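PDB 6ED2: glycosyl hydrolase family 2, TIM barrel domain protein from Faecalibacterium prausnitzii A2-165, which probably hydrolyses beta-glucuronides, acting as a bacterial beta-glucuronidase of glycosyl hydrolase family 2. Local coordinates for residues 212-217 against 463-468. Residues are numbered along the deposited sequence; the frame is centred on the assembly and turned at random.
Sequences DYSTRY and LDPQKR
Gln466 NE2 donates to the backbone Thr215 O at 3.1 Å, with an N-H...O angle of 145°. The donor comes from above the carbonyl plane. The Gln466 chain runs extended beyond CG (chi2 176°), which carries its amide alongside the Thr215 side chain. NE2 also sits at the edge of the Tyr217 ring, 3.6 Å from Tyr217 CE2. Ring and amide planes are nearly perpendicular, at 86°. The other end of the amide, OE1, lies over the face of the Arg468 guanidinium and accepts from Arg298. Replacing Gln466 by an alanine is likely to leave Thr215 O without its amide donor and Arg298 without the OE1 acceptor.

The contact joins two domains. Strand 210-219 is an outermost strand, within this chain, of a three-stranded sheet in the immunoglobulin-like domain. Residues 463-468 run from the last residue of helix 449-463 into the loop before strand 470-474 of the TIM barrel.

Pro465 makes the apolar part: its CG packs against Ser214 CB at 3.7 Å. Arg216 crosses it at about a right angle, with Arg216 NE 3.5 Å from Pro465 CB. Arg216 CG lies 3.3 Å from Pro465 O.

Asp464 holds the turn together. Its OD1 accepts from Gln466 N at 2.8 Å, an Asx turn within a type I turn. Arg468 grips the same carboxylate side-on, NH2 to OD1 and NE to OD2, each at 2.8 Å. Trp436 adds a further bond to OD2.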
loop_
_atom_site.group_PDB
_atom_site.type_symbol
_atom_site.label_atom_id
_atom_site.label_comp_id
_atom_site.label_asym_id
_atom_site.label_seq_id
_atom_site.Cartn_x
_atom_site.Cartn_y
_atom_site.Cartn_z
ATOM N N ASP A 212 -1.221 26.455 44.488
ATOM C CA ASP A 212 -2.406 26.213 43.682
ATOM C C ASP A 212 -3.183 27.515 43.565
ATOM O O ASP A 212 -2.976 28.457 44.332
ATOM C CB ASP A 212 -3.283 25.109 44.296
ATOM C CG ASP A 212 -4.297 24.530 43.307
ATOM O OD1 ASP A 212 -4.167 24.763 42.085
ATOM O OD2 ASP A 212 -5.240 23.847 43.757
ATOM N N TYR A 213 -4.058 27.565 42.572
ATOM C CA TYR A 213 -5.012 28.646 42.448
ATOM C C TYR A 213 -6.193 28.098 41.675
ATOM O O TYR A 213 -6.090 27.076 40.993
ATOM C CB TYR A 213 -4.419 29.886 41.768
ATOM C CG TYR A 213 -4.288 29.784 40.264
ATOM C CD1 TYR A 213 -5.278 30.272 39.431
ATOM C CD2 TYR A 213 -3.154 29.201 39.673
ATOM C CE1 TYR A 213 -5.168 30.180 38.048
ATOM C CE2 TYR A 213 -3.027 29.112 38.281
ATOM C CZ TYR A 213 -4.044 29.606 37.476
ATOM O OH TYR A 213 -3.963 29.543 36.098
ATOM N N SER A 214 -7.323 28.777 41.806
ATOM C CA SER A 214 -8.544 28.375 41.127
ATOM C C SER A 214 -9.205 29.632 40.598
ATOM O O SER A 214 -8.997 30.722 41.142
ATOM C CB SER A 214 -9.511 27.605 42.066
ATOM O OG SER A 214 -10.159 28.494 42.978
ATOM N N THR A 215 -9.999 29.467 39.536
ATOM C CA THR A 215 -10.762 30.543 38.914
ATOM C C THR A 215 -12.168 30.045 38.585
ATOM O O THR A 215 -12.369 28.860 38.291
ATOM C CB THR A 215 -10.093 31.080 37.614
ATOM O OG1 THR A 215 -9.850 30.003 36.691
ATOM C CG2 THR A 215 -8.783 31.799 37.920
ATOM N N ARG A 216 -13.133 30.972 38.676
ATOM C CA ARG A 216 -14.519 30.849 38.224
ATOM C C ARG A 216 -14.833 32.096 37.421
ATOM O O ARG A 216 -14.351 33.183 37.744
ATOM C CB ARG A 216 -15.567 30.782 39.382
ATOM C CG ARG A 216 -15.487 29.579 40.289
ATOM C CD ARG A 216 -15.941 29.899 41.734
ATOM N NE ARG A 216 -15.316 28.964 42.697
ATOM C CZ ARG A 216 -14.555 29.321 43.741
ATOM N NH1 ARG A 216 -14.319 30.601 43.995
ATOM N NH2 ARG A 216 -14.033 28.398 44.538
ATOM N N TYR A 217 -15.681 31.960 36.412
ATOM C CA TYR A 217 -15.920 33.065 35.495
ATOM C C TYR A 217 -17.395 33.435 35.465
ATOM O O TYR A 217 -18.278 32.586 35.633
ATOM C CB TYR A 217 -15.413 32.718 34.073
ATOM C CG TYR A 217 -13.941 32.356 34.104
ATOM C CD1 TYR A 217 -12.966 33.328 33.908
ATOM C CD2 TYR A 217 -13.533 31.070 34.407
ATOM C CE1 TYR A 217 -11.630 33.016 33.965
ATOM C CE2 TYR A 217 -12.193 30.747 34.482
ATOM C CZ TYR A 217 -11.248 31.725 34.246
ATOM O OH TYR A 217 -9.920 31.411 34.321
ATOM N N LEU A 463 -14.618 18.873 43.539
ATOM C CA LEU A 463 -13.271 19.330 43.196
ATOM C C LEU A 463 -13.279 20.510 42.236
ATOM O O LEU A 463 -12.326 21.296 42.224
ATOM C CB LEU A 463 -12.471 18.207 42.557
ATOM C CG LEU A 463 -12.021 17.059 43.436
ATOM C CD1 LEU A 463 -11.627 15.936 42.498
ATOM C CD2 LEU A 463 -10.865 17.506 44.318
ATOM N N ASP A 464 -14.317 20.647 41.415
ATOM C CA ASP A 464 -14.247 21.613 40.336
ATOM C C ASP A 464 -14.908 22.915 40.750
ATOM O O ASP A 464 -16.145 22.967 40.843
ATOM C CB ASP A 464 -14.896 21.064 39.069
ATOM C CG ASP A 464 -14.756 22.013 37.894
ATOM O OD1 ASP A 464 -14.134 23.082 38.065
ATOM O OD2 ASP A 464 -15.286 21.716 36.805
ATOM N N PRO A 465 -14.150 23.997 40.946
ATOM C CA PRO A 465 -14.786 25.285 41.259
ATOM C C PRO A 465 -15.737 25.745 40.180
ATOM O O PRO A 465 -16.640 26.538 40.459
ATOM C CB PRO A 465 -13.595 26.251 41.389
ATOM C CG PRO A 465 -12.389 25.402 41.473
ATOM C CD PRO A 465 -12.706 24.145 40.724
ATOM N N GLN A 466 -15.555 25.301 38.946
ATOM C CA GLN A 466 -16.415 25.761 37.863
ATOM C C GLN A 466 -17.608 24.852 37.630
ATOM O O GLN A 466 -18.469 25.195 36.814
ATOM C CB GLN A 466 -15.611 25.890 36.560
ATOM C CG GLN A 466 -14.502 26.927 36.638
ATOM C CD GLN A 466 -13.656 26.978 35.373
ATOM O OE1 GLN A 466 -14.130 26.691 34.270
ATOM N NE2 GLN A 466 -12.400 27.351 35.530
ATOM N N LYS A 467 -17.671 23.702 38.310
ATOM C CA LYS A 467 -18.842 22.830 38.256
ATOM C C LYS A 467 -19.159 22.442 36.809
ATOM O O LYS A 467 -20.300 22.527 36.347
ATOM C CB LYS A 467 -20.041 23.503 38.941
ATOM C CG LYS A 467 -19.777 23.860 40.425
ATOM C CD LYS A 467 -19.838 22.600 41.305
ATOM C CE LYS A 467 -19.521 22.863 42.796
ATOM N NZ LYS A 467 -18.078 22.610 43.140
ATOM N N ARG A 468 -18.118 22.031 36.087
ATOM C CA ARG A 468 -18.269 21.632 34.700
ATOM C C ARG A 468 -18.958 20.274 34.617
ATOM O O ARG A 468 -18.806 19.436 35.515
ATOM C CB ARG A 468 -16.904 21.562 34.013
ATOM C CG ARG A 468 -16.467 22.875 33.409
ATOM C CD ARG A 468 -14.963 22.907 33.212
ATOM N NE ARG A 468 -14.259 23.011 34.484
ATOM C CZ ARG A 468 -13.041 23.535 34.621
ATOM N NH1 ARG A 468 -12.361 23.970 33.551
ATOM N NH2 ARG A 468 -12.502 23.618 35.831
HETATM O O HOH W 1 -10.734 26.716 38.431
#